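Local coordinates for putative tryptophan halogenase (Xanthomonas campestris pv. campestris, PDB 6Y1W), which is a putative flavin-dependent tryptophan halogenase that probably uses reduced FAD to halogenate an aromatic substrate, at residues L15-V20 and F365-D370; T46-D51 and G188-V193; P260-R265 and P490-F495; I385-D390 and G436-A441. All blocks are in the same frame, centred on the assembly; numbering follows the deposited sequence.

Interaction 1 (L15-V20 and F365-D370)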
# COMPACT_ATOMS: atom_id res chain seq x y z
N LEU A 15 6.84 24.96 20.74
CA LEU A 15 5.95 23.86 21.13
C LEU A 15 4.51 24.18 20.74
O LEU A 15 4.01 25.28 21.00
CB LEU A 15 6.05 23.60 22.62
CG LEU A 15 7.37 22.99 23.03
CD1 LEU A 15 7.54 23.09 24.55
CD2 LEU A 15 7.46 21.54 22.56
N VAL A 16 3.82 23.21 20.13
CA VAL A 16 2.44 23.40 19.70
C VAL A 16 1.52 23.06 20.86
O VAL A 16 1.40 21.90 21.24
CB VAL A 16 2.12 22.55 18.46
CG1 VAL A 16 0.66 22.72 18.12
CG2 VAL A 16 3.04 23.01 17.28
N ARG A 17 0.89 24.10 21.45
CA ARG A 17 -0.03 23.93 22.57
C ARG A 17 -1.40 24.49 22.31
O ARG A 17 -2.33 24.14 23.04
CB ARG A 17 0.53 24.62 23.83
CG ARG A 17 1.70 23.89 24.44
CD ARG A 17 1.33 22.50 24.96
NE ARG A 17 1.88 21.45 24.10
CZ ARG A 17 3.13 20.98 24.19
NH1 ARG A 17 3.54 20.04 23.35
NH2 ARG A 17 3.96 21.46 25.11
N ARG A 18 -1.56 25.39 21.33
CA ARG A 18 -2.83 26.03 21.05
C ARG A 18 -3.14 25.80 19.58
O ARG A 18 -2.33 26.14 18.71
CB ARG A 18 -2.79 27.54 21.37
CG ARG A 18 -2.44 27.87 22.85
CD ARG A 18 -1.99 29.33 23.02
NE ARG A 18 -0.91 29.63 22.09
CZ ARG A 18 -0.41 30.83 21.86
NH1 ARG A 18 -0.88 31.88 22.53
NH2 ARG A 18 0.56 30.99 20.95
N VAL A 19 -4.30 25.21 19.31
CA VAL A 19 -4.75 24.96 17.94
C VAL A 19 -6.00 25.78 17.69
O VAL A 19 -6.96 25.73 18.48
CB VAL A 19 -5.04 23.47 17.69
CG1 VAL A 19 -5.52 23.24 16.23
CG2 VAL A 19 -3.80 22.62 17.97
N VAL A 20 -6.00 26.53 16.60
CA VAL A 20 -7.13 27.39 16.26
C VAL A 20 -7.71 26.87 14.93
O VAL A 20 -6.98 26.74 13.95
CB VAL A 20 -6.72 28.86 16.14
CG1 VAL A 20 -7.89 29.67 15.65
CG2 VAL A 20 -6.22 29.36 17.50
N PHE A 365 1.26 14.46 14.26
CA PHE A 365 0.94 15.67 14.99
C PHE A 365 2.20 16.28 15.59
O PHE A 365 3.02 15.56 16.17
CB PHE A 365 -0.11 15.46 16.11
CG PHE A 365 -0.75 16.76 16.51
CD1 PHE A 365 -1.76 17.32 15.72
CD2 PHE A 365 -0.21 17.51 17.53
CE1 PHE A 365 -2.27 18.56 16.03
CE2 PHE A 365 -0.75 18.75 17.84
CZ PHE A 365 -1.76 19.28 17.08
N PRO A 366 2.41 17.59 15.44
CA PRO A 366 3.71 18.17 15.82
C PRO A 366 3.81 18.37 17.33
O PRO A 366 2.87 18.87 17.97
CB PRO A 366 3.71 19.53 15.09
CG PRO A 366 2.19 19.88 14.96
CD PRO A 366 1.57 18.52 14.65
N GLN A 367 4.95 17.97 17.89
CA GLN A 367 5.44 18.66 19.08
C GLN A 367 5.93 20.05 18.69
O GLN A 367 5.58 21.06 19.33
CB GLN A 367 6.59 17.90 19.73
CG GLN A 367 6.28 16.52 20.15
CD GLN A 367 5.73 16.43 21.56
OE1 GLN A 367 5.32 17.47 22.17
NE2 GLN A 367 5.67 15.21 22.08
N VAL A 368 6.78 20.12 17.68
CA VAL A 368 7.20 21.37 17.05
C VAL A 368 6.98 21.17 15.56
O VAL A 368 7.02 20.03 15.08
CB VAL A 368 8.69 21.74 17.33
CG1 VAL A 368 8.94 21.89 18.84
CG2 VAL A 368 9.65 20.71 16.68
N ILE A 369 6.67 22.25 14.85
CA ILE A 369 6.43 22.15 13.41
C ILE A 369 7.78 22.13 12.72
O ILE A 369 8.66 22.94 13.03
CB ILE A 369 5.54 23.29 12.92
CG1 ILE A 369 4.15 23.15 13.56
CG2 ILE A 369 5.37 23.24 11.39
CD1 ILE A 369 3.29 24.39 13.48
N ASP A 370 7.98 21.18 11.81
CA ASP A 370 9.26 21.02 11.11
C ASP A 370 9.04 20.80 9.62
O ASP A 370 8.11 20.08 9.24
CB ASP A 370 10.04 19.83 11.65
CG ASP A 370 11.46 19.81 11.14
OD1 ASP A 370 12.31 20.48 11.78
OD2 ASP A 370 11.74 19.14 10.10
O HOH W 1 1.66 19.21 20.46

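Interaction 2 (T46-D51 and G188-V193). With BU9 (Meso-2,3-Butanediol), chain M.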
# COMPACT_ATOMS: atom_id res chain seq x y z
N THR A 46 -9.51 25.91 19.95
CA THR A 46 -10.53 26.92 19.74
C THR A 46 -11.04 26.85 18.31
O THR A 46 -10.23 26.77 17.38
CB THR A 46 -9.94 28.30 20.00
OG1 THR A 46 -9.41 28.33 21.35
CG2 THR A 46 -10.98 29.40 19.74
N LEU A 47 -12.36 26.89 18.13
CA LEU A 47 -12.97 26.93 16.80
C LEU A 47 -13.76 28.22 16.66
O LEU A 47 -14.57 28.56 17.53
CB LEU A 47 -13.88 25.71 16.55
CG LEU A 47 -14.40 25.57 15.11
CD1 LEU A 47 -14.69 24.09 14.84
CD2 LEU A 47 -15.68 26.41 14.84
N VAL A 48 -13.48 28.96 15.58
CA VAL A 48 -14.14 30.22 15.26
C VAL A 48 -15.08 29.98 14.08
O VAL A 48 -14.64 29.52 13.02
CB VAL A 48 -13.13 31.32 14.90
CG1 VAL A 48 -13.85 32.64 14.54
CG2 VAL A 48 -12.12 31.49 16.05
N GLU A 49 -16.35 30.33 14.24
CA GLU A 49 -17.28 30.20 13.13
C GLU A 49 -18.37 31.25 13.29
O GLU A 49 -18.70 31.66 14.41
CB GLU A 49 -17.92 28.80 13.03
CG GLU A 49 -18.82 28.44 14.23
CD GLU A 49 -19.55 27.09 14.07
OE1 GLU A 49 -19.72 26.60 12.92
OE2 GLU A 49 -20.02 26.55 15.09
N SER A 50 -18.97 31.61 12.17
CA SER A 50 -20.02 32.61 12.13
C SER A 50 -21.37 31.92 12.02
O SER A 50 -21.53 31.00 11.20
CB SER A 50 -19.82 33.53 10.93
OG SER A 50 -20.97 34.32 10.75
N ASP A 51 -22.34 32.35 12.83
CA ASP A 51 -23.71 31.84 12.69
C ASP A 51 -24.36 32.24 11.37
O ASP A 51 -25.40 31.68 10.99
CB ASP A 51 -24.58 32.31 13.85
CG ASP A 51 -24.27 31.58 15.13
OD1 ASP A 51 -23.73 30.46 15.03
OD2 ASP A 51 -24.52 32.12 16.23
N GLY A 188 -18.39 34.24 15.49
CA GLY A 188 -18.03 35.53 14.94
C GLY A 188 -17.40 35.42 13.57
O GLY A 188 -17.24 34.33 13.01
N ARG A 189 -17.02 36.58 13.07
CA ARG A 189 -16.41 36.66 11.75
C ARG A 189 -14.99 37.17 11.86
O ARG A 189 -14.72 38.18 12.52
CB ARG A 189 -17.23 37.58 10.83
CG ARG A 189 -18.62 37.05 10.59
CD ARG A 189 -19.54 38.09 9.96
NE ARG A 189 -19.59 37.99 8.50
CZ ARG A 189 -19.94 36.91 7.81
NH1 ARG A 189 -20.28 35.78 8.42
NH2 ARG A 189 -19.95 36.95 6.48
N ILE A 190 -14.11 36.53 11.11
CA ILE A 190 -12.70 36.89 11.10
C ILE A 190 -12.56 38.16 10.26
O ILE A 190 -12.92 38.18 9.08
CB ILE A 190 -11.85 35.75 10.54
CG1 ILE A 190 -11.96 34.50 11.42
CG2 ILE A 190 -10.39 36.14 10.46
CD1 ILE A 190 -11.33 33.29 10.78
N GLY A 191 -12.04 39.22 10.87
CA GLY A 191 -11.79 40.47 10.16
C GLY A 191 -10.40 40.59 9.58
O GLY A 191 -10.22 41.21 8.53
N SER A 192 -9.40 40.01 10.24
CA SER A 192 -8.05 40.02 9.70
C SER A 192 -7.24 38.87 10.29
O SER A 192 -7.59 38.29 11.33
CB SER A 192 -7.36 41.36 9.96
OG SER A 192 -7.17 41.60 11.33
N VAL A 193 -6.16 38.52 9.59
CA VAL A 193 -5.22 37.49 10.00
C VAL A 193 -3.86 38.14 10.19
O VAL A 193 -3.35 38.78 9.26
CB VAL A 193 -5.15 36.36 8.96
CG1 VAL A 193 -4.25 35.24 9.45
CG2 VAL A 193 -6.56 35.86 8.65
C03 BU9 M . -15.68 32.77 7.54
C04 BU9 M . -15.90 33.44 8.90
O06 BU9 M . -14.83 34.32 9.14
C05 BU9 M . -16.00 32.40 10.03
C01 BU9 M . -17.08 31.35 9.70
O6 BU9 M . -14.77 31.75 10.24

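Interaction 3 (P260-R265 and P490-F495)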
# COMPACT_ATOMS: atom_id res chain seq x y z
N PRO A 260 -36.66 3.98 1.53
CA PRO A 260 -35.34 4.46 1.10
C PRO A 260 -34.54 3.34 0.44
O PRO A 260 -34.35 2.27 1.01
CB PRO A 260 -34.68 4.92 2.41
CG PRO A 260 -35.38 4.06 3.48
CD PRO A 260 -36.81 3.97 2.99
N VAL A 261 -34.02 3.62 -0.77
CA VAL A 261 -33.11 2.67 -1.42
C VAL A 261 -31.77 2.64 -0.68
O VAL A 261 -31.52 3.43 0.24
CB VAL A 261 -32.91 3.02 -2.90
CG1 VAL A 261 -34.26 2.92 -3.70
CG2 VAL A 261 -32.24 4.41 -3.10
N THR A 262 -30.92 1.67 -1.05
CA THR A 262 -29.63 1.47 -0.41
C THR A 262 -28.47 2.00 -1.25
O THR A 262 -27.31 1.74 -0.92
CB THR A 262 -29.37 -0.00 -0.10
OG1 THR A 262 -29.61 -0.77 -1.28
CG2 THR A 262 -30.30 -0.52 1.08
N PHE A 263 -28.75 2.80 -2.27
CA PHE A 263 -27.71 3.32 -3.14
C PHE A 263 -27.92 4.81 -3.36
O PHE A 263 -29.02 5.35 -3.21
CB PHE A 263 -27.68 2.56 -4.48
CG PHE A 263 -28.98 2.63 -5.23
CD1 PHE A 263 -29.26 3.72 -6.03
CD2 PHE A 263 -29.95 1.64 -5.07
CE1 PHE A 263 -30.46 3.82 -6.70
CE2 PHE A 263 -31.18 1.73 -5.73
CZ PHE A 263 -31.44 2.81 -6.53
N THR A 264 -26.82 5.49 -3.70
CA THR A 264 -26.86 6.84 -4.24
C THR A 264 -27.05 6.71 -5.74
O THR A 264 -26.48 5.81 -6.35
CB THR A 264 -25.53 7.54 -3.93
OG1 THR A 264 -25.42 7.75 -2.52
CG2 THR A 264 -25.42 8.86 -4.71
N ARG A 265 -27.88 7.57 -6.33
CA ARG A 265 -28.07 7.53 -7.78
C ARG A 265 -27.26 8.65 -8.42
O ARG A 265 -27.30 9.79 -7.96
CB ARG A 265 -29.55 7.64 -8.14
CG ARG A 265 -29.84 7.28 -9.61
CD ARG A 265 -31.34 7.24 -9.84
NE ARG A 265 -31.88 8.59 -9.98
CZ ARG A 265 -33.18 8.89 -9.92
NH1 ARG A 265 -34.06 7.91 -9.69
NH2 ARG A 265 -33.57 10.15 -10.09
N PRO A 490 -32.88 -8.06 5.71
CA PRO A 490 -34.24 -7.48 5.68
C PRO A 490 -34.33 -6.29 4.76
O PRO A 490 -33.29 -5.71 4.39
CB PRO A 490 -34.47 -7.05 7.14
CG PRO A 490 -33.08 -6.64 7.59
CD PRO A 490 -32.14 -7.66 6.92
N PRO A 491 -35.54 -5.86 4.42
CA PRO A 491 -35.71 -4.56 3.75
C PRO A 491 -35.05 -3.43 4.55
O PRO A 491 -35.09 -3.41 5.78
CB PRO A 491 -37.24 -4.39 3.69
CG PRO A 491 -37.78 -5.81 3.82
CD PRO A 491 -36.83 -6.52 4.72
N HIS A 492 -34.42 -2.50 3.82
CA HIS A 492 -33.69 -1.37 4.42
C HIS A 492 -34.52 -0.66 5.49
O HIS A 492 -34.03 -0.33 6.57
CB HIS A 492 -33.32 -0.39 3.30
CG HIS A 492 -32.33 0.67 3.69
ND1 HIS A 492 -32.10 1.77 2.88
CD2 HIS A 492 -31.49 0.79 4.74
CE1 HIS A 492 -31.18 2.54 3.45
NE2 HIS A 492 -30.77 1.96 4.56
N ALA A 493 -35.76 -0.36 5.15
CA ALA A 493 -36.63 0.40 6.05
C ALA A 493 -36.88 -0.36 7.34
O ALA A 493 -36.94 0.24 8.41
CB ALA A 493 -37.96 0.71 5.37
N GLU A 494 -37.04 -1.69 7.25
CA GLU A 494 -37.25 -2.46 8.47
C GLU A 494 -36.00 -2.44 9.34
O GLU A 494 -36.10 -2.30 10.58
CB GLU A 494 -37.63 -3.90 8.11
CG GLU A 494 -39.10 -4.02 7.78
CD GLU A 494 -39.46 -5.36 7.20
OE1 GLU A 494 -40.41 -5.41 6.38
OE2 GLU A 494 -38.79 -6.36 7.57
N PHE A 495 -34.82 -2.53 8.73
CA PHE A 495 -33.62 -2.47 9.53
C PHE A 495 -33.45 -1.10 10.18
O PHE A 495 -33.12 -1.02 11.37
CB PHE A 495 -32.39 -2.84 8.67
CG PHE A 495 -31.18 -3.04 9.50
CD1 PHE A 495 -31.02 -4.23 10.23
CD2 PHE A 495 -30.23 -2.04 9.62
CE1 PHE A 495 -29.90 -4.40 11.05
CE2 PHE A 495 -29.13 -2.21 10.44
CZ PHE A 495 -28.95 -3.39 11.17

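Interaction 4 (I385-D390 and G436-A441). With BUD ((2S,3S)-butane-2,3-diol), chain H.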
# COMPACT_ATOMS: atom_id res chain seq x y z
N ILE A 385 -4.82 12.51 -3.63
CA ILE A 385 -5.87 13.25 -4.34
C ILE A 385 -5.74 13.03 -5.84
O ILE A 385 -6.75 12.99 -6.56
CB ILE A 385 -5.87 14.75 -3.96
CG1 ILE A 385 -7.11 15.44 -4.51
CG2 ILE A 385 -4.63 15.50 -4.49
CD1 ILE A 385 -8.29 14.83 -4.06
N ALA A 386 -4.52 12.90 -6.34
CA ALA A 386 -4.34 12.70 -7.77
C ALA A 386 -4.95 11.38 -8.19
O ALA A 386 -5.52 11.26 -9.28
CB ALA A 386 -2.86 12.75 -8.14
N HIS A 387 -4.84 10.37 -7.32
CA HIS A 387 -5.46 9.08 -7.61
C HIS A 387 -6.99 9.20 -7.67
O HIS A 387 -7.64 8.60 -8.54
CB HIS A 387 -5.07 8.06 -6.55
CG HIS A 387 -6.04 6.95 -6.48
ND1 HIS A 387 -6.05 5.95 -7.43
CD2 HIS A 387 -7.09 6.72 -5.65
CE1 HIS A 387 -7.05 5.13 -7.17
NE2 HIS A 387 -7.69 5.56 -6.10
N ILE A 388 -7.59 9.93 -6.72
CA ILE A 388 -9.03 10.10 -6.77
C ILE A 388 -9.43 10.92 -8.00
O ILE A 388 -10.41 10.58 -8.69
CB ILE A 388 -9.53 10.73 -5.46
CG1 ILE A 388 -9.28 9.74 -4.31
CG2 ILE A 388 -10.98 11.01 -5.48
CD1 ILE A 388 -9.42 10.45 -2.88
N ARG A 389 -8.67 11.98 -8.30
CA ARG A 389 -8.89 12.78 -9.51
C ARG A 389 -8.98 11.89 -10.74
O ARG A 389 -9.90 12.03 -11.56
CB ARG A 389 -7.77 13.82 -9.67
CG ARG A 389 -7.91 14.65 -10.97
CD ARG A 389 -6.57 15.20 -11.40
NE ARG A 389 -5.69 14.10 -11.77
CZ ARG A 389 -4.36 14.21 -11.83
NH1 ARG A 389 -3.81 15.41 -11.55
NH2 ARG A 389 -3.60 13.16 -12.19
N ASP A 390 -8.02 10.95 -10.87
CA ASP A 390 -7.99 10.10 -12.06
C ASP A 390 -9.25 9.27 -12.16
O ASP A 390 -9.76 9.02 -13.27
CB ASP A 390 -6.76 9.19 -12.06
CG ASP A 390 -5.47 9.93 -12.42
OD1 ASP A 390 -5.52 11.15 -12.73
OD2 ASP A 390 -4.40 9.27 -12.33
N GLY A 436 -0.42 1.41 -2.73
CA GLY A 436 -0.29 2.21 -1.53
C GLY A 436 -1.57 2.43 -0.75
O GLY A 436 -2.24 1.47 -0.38
N ASN A 437 -1.91 3.70 -0.50
CA ASN A 437 -3.20 4.03 0.11
C ASN A 437 -4.12 4.71 -0.89
O ASN A 437 -4.90 5.59 -0.50
CB ASN A 437 -3.13 4.94 1.35
CG ASN A 437 -2.02 4.59 2.29
OD1 ASN A 437 -1.85 3.43 2.67
ND2 ASN A 437 -1.30 5.62 2.75
N GLU A 438 -4.02 4.36 -2.17
CA GLU A 438 -5.05 4.80 -3.10
C GLU A 438 -6.40 4.40 -2.55
O GLU A 438 -6.57 3.31 -1.99
CB GLU A 438 -4.84 4.18 -4.48
CG GLU A 438 -3.70 4.80 -5.22
CD GLU A 438 -3.25 3.94 -6.39
OE1 GLU A 438 -3.73 2.79 -6.52
OE2 GLU A 438 -2.43 4.44 -7.19
N LEU A 439 -7.38 5.30 -2.71
CA LEU A 439 -8.72 5.02 -2.21
C LEU A 439 -9.36 3.85 -2.96
O LEU A 439 -9.96 2.97 -2.35
CB LEU A 439 -9.59 6.27 -2.32
CG LEU A 439 -11.08 6.04 -2.08
CD1 LEU A 439 -11.36 5.52 -0.66
CD2 LEU A 439 -11.83 7.34 -2.33
N PHE A 440 -9.34 3.88 -4.29
CA PHE A 440 -10.20 2.98 -5.05
C PHE A 440 -9.55 1.60 -5.17
O PHE A 440 -8.42 1.47 -5.65
CB PHE A 440 -10.55 3.61 -6.40
CG PHE A 440 -11.46 4.81 -6.24
CD1 PHE A 440 -12.78 4.62 -5.87
CD2 PHE A 440 -10.99 6.11 -6.41
CE1 PHE A 440 -13.61 5.69 -5.69
CE2 PHE A 440 -11.81 7.20 -6.22
CZ PHE A 440 -13.14 6.99 -5.87
N ALA A 441 -10.27 0.59 -4.70
CA ALA A 441 -9.81 -0.78 -4.72
C ALA A 441 -9.88 -1.36 -6.14
O ALA A 441 -10.47 -0.79 -7.05
CB ALA A 441 -10.67 -1.62 -3.77
C1 BUD H . -14.94 3.69 -1.54
O1 BUD H . -15.27 3.22 -3.84
C2 BUD H . -14.29 3.21 -2.83
O2 BUD H . -13.04 1.31 -3.78
C3 BUD H . -13.74 1.79 -2.64
C4 BUD H . -12.80 1.78 -1.43

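Interaction 1 (L15-V20 and F365-D370)
Val16 and Gln367 meet first through their backbones: the amide N of Val16 donates to the carbonyl O of Gln367 at 2.9 Å, with a fairly straight N-H...O angle of 159°. The same oxygen receives a C-H...O contact from CA of Leu15 at 3.3 Å. Val16 loses more surface than any other residue here, and its two methyl groups divide the work. CG2, lying anti to its own carbonyl carbon, packs on CG of Pro366 and, 3.9 Å away, on CG1 of Ile369, whereas CG1 turns to the Phe365 ring. That ring presents its CZ edge to CG2 of Val19. Gln367 has its CB bond aimed away from 15-20, but a bend at chi2 (-88°) returns OE1 to the edge of the Arg17 guanidinium, where NH1 gives a weak bond of 3.3 Å; the amide nitrogen is held more firmly, by Asp464 and His459 O of the second subunit. One water donates to the carbonyls of both Val16 and Pro366. The arrangement ties the loop between helices 350-363 and 371-397 to the entrance of strand 18-22, the first strand of the Rossmann-type nucleotide-binding fold.

Interaction 2 (T46-D51 and G188-V193)
Ser50 and Arg189 carry the polar half of this contact. The serine OG sits anti to the backbone N, which turns it to the arginine; NH1 donates to it at 2.8 Å, and OG lies in the guanidinium plane, at its edge. The N-H...O angle of 132° shows a bent bond. Arg189 gets there by running along the serine, its CG 3.6 Å from OG, and then folding at chi3 (94°). A second bond steadies the hydroxyl, since the same OG also takes the backbone N of Glu52.

Alongside, the amide of Gly188 donates to the carbonyl O of Glu49 at 2.8 Å. Strands 44-49 and 184-195 pair in parallel just before this point (Leu47 with Gln184 and Ile186), and then part. They are neighbours in the central sheet of a Rossmann-type fold; the acidic Glu49 closes the second strand of that unit, a place where such folds commonly bind the adenosine ribose. Its carboxylate is engaged by Arg185 and Trp29, and its side chain comes close to Gly24, a predicted FAD-binding residue.

Val48 and Ile190 supply the apolar half, their chains crossing at a slant with CG1 of each 4.1 Å apart. Where the end of strand 44-49 parts from 188-190 lies meso-2,3-butanediol. The backbone N of Ile190 donates to its O06 at 3.0 Å along a nearly straight line (171°), CD1 of Ile190 approaches the other hydroxyl, O6, and the methyl C01 rests against the backbone of Glu49 and Ser50.

Interaction 3 (P260-R265 and P490-F495)
His492 reaches from the first turn of helix 492-499 into the bend 260-262. Its CB points at that segment and lies 3.7 Å from the carbonyl O of Pro260. With CG anti to the backbone N (chi1 -168°), the imidazole stretches out alongside the bend, and CG comes 3.5 Å from the methyl CG2 of Thr262. This methyl sits over one face of the ring, offset toward its rim, in a CH-pi contact 3.7 Å from the centroid. ND1 is the main anchor: it donates at 3.0 Å to the carbonyl O of Pro260, which it meets from above the carbonyl plane, and more weakly to the O of Val261 at 3.2 Å. Both oxygens stand at the ring edge, and CE1 of His492 comes 3.3 Å from O of Val261. At the tip, NE2 is hydrogen-bonded to the backbone N of Phe88, so both ring nitrogens have partners. Beside the histidine, CB of Ala493 packs on CD of Pro260. The histidine thus joins the C-terminal helix 492-499 to the lead-in of strand 263-268 and to strand 87-89, which ends in the predicted active-site residue Lys89; Thr262 bonds in turn to the backbone of helix 141-148 at Ala145.

Interaction 4 (I385-D390 and G436-A441)
The loop 436-441 passes beside one turn of helix 371-397, its backbone nearest where CA of His387 and CA of Glu438 stand 6.2 Å apart. The imidazole of His387 is the centrepiece. With CG anti to the backbone N (chi1 158°), the ring projects from the helix against the loop, where NE2 accepts the amide N-H of Phe440 at 3.0 Å; the bond is nearly straight (167°), although the donor is tilted somewhat from the ring plane. An accepting NE2 is consistent with the neutral tautomer protonated on ND1.

Glu438 lies across one face of this ring. Its CB stands 3.4 Å from the centroid, almost on the ring normal, and the carboxylate continues over the same face with its plane within 14° of the imidazole. The charge is not left to the histidine: OE1 forms a salt bridge with Arg422 and also receives the backbone N of Gln435.

Ile388 adds an apolar side, its CD1 against CD2 of Leu439 and its CG2 at the edge of the Phe440 ring, 4.0 Å from CE2. Leu439, Phe440 and Ala441 line the pocket of the bound (2S,3S)-butane-2,3-diol: its O1 lies at the phenyl edge, and Ala441 N donates to its O2 at 3.0 Å. Phe440 is also close to Glu347, predicted to bind tryptophan.

Phe440 stacks on Phe391 farther along helix 371-397. Leu439 touches His352 of helix 350-363 and Glu438 is bound by Arg422 of helix 417-429, so the loop contacts these two helices as well as 371-397 before helix 442-451 begins.

Interactions 1 and 2 both reach one sheet: strands 18-22 and 44-49 are neighbours, and Val19 O lies 3.0 Å from Thr46 N, probably hydrogen-bonded. Interaction 2 lines the butanediol pocket near the predicted FAD site, whereas interaction 1, where the side chain of Val19 is about 14 Å from that diol, lies at the start of strand 18-22 and meets the second subunit. Interactions 3 and 4 lie nearer the predicted active-site Lys89: the side chains of Thr262 and Phe440 are about 7 and 9 Å from its own, and that of Phe440 is about 4 Å from that of Glu347. Their nearest atoms are about 12 Å apart, while interactions 2 and 3 have centres about 40 Å apart.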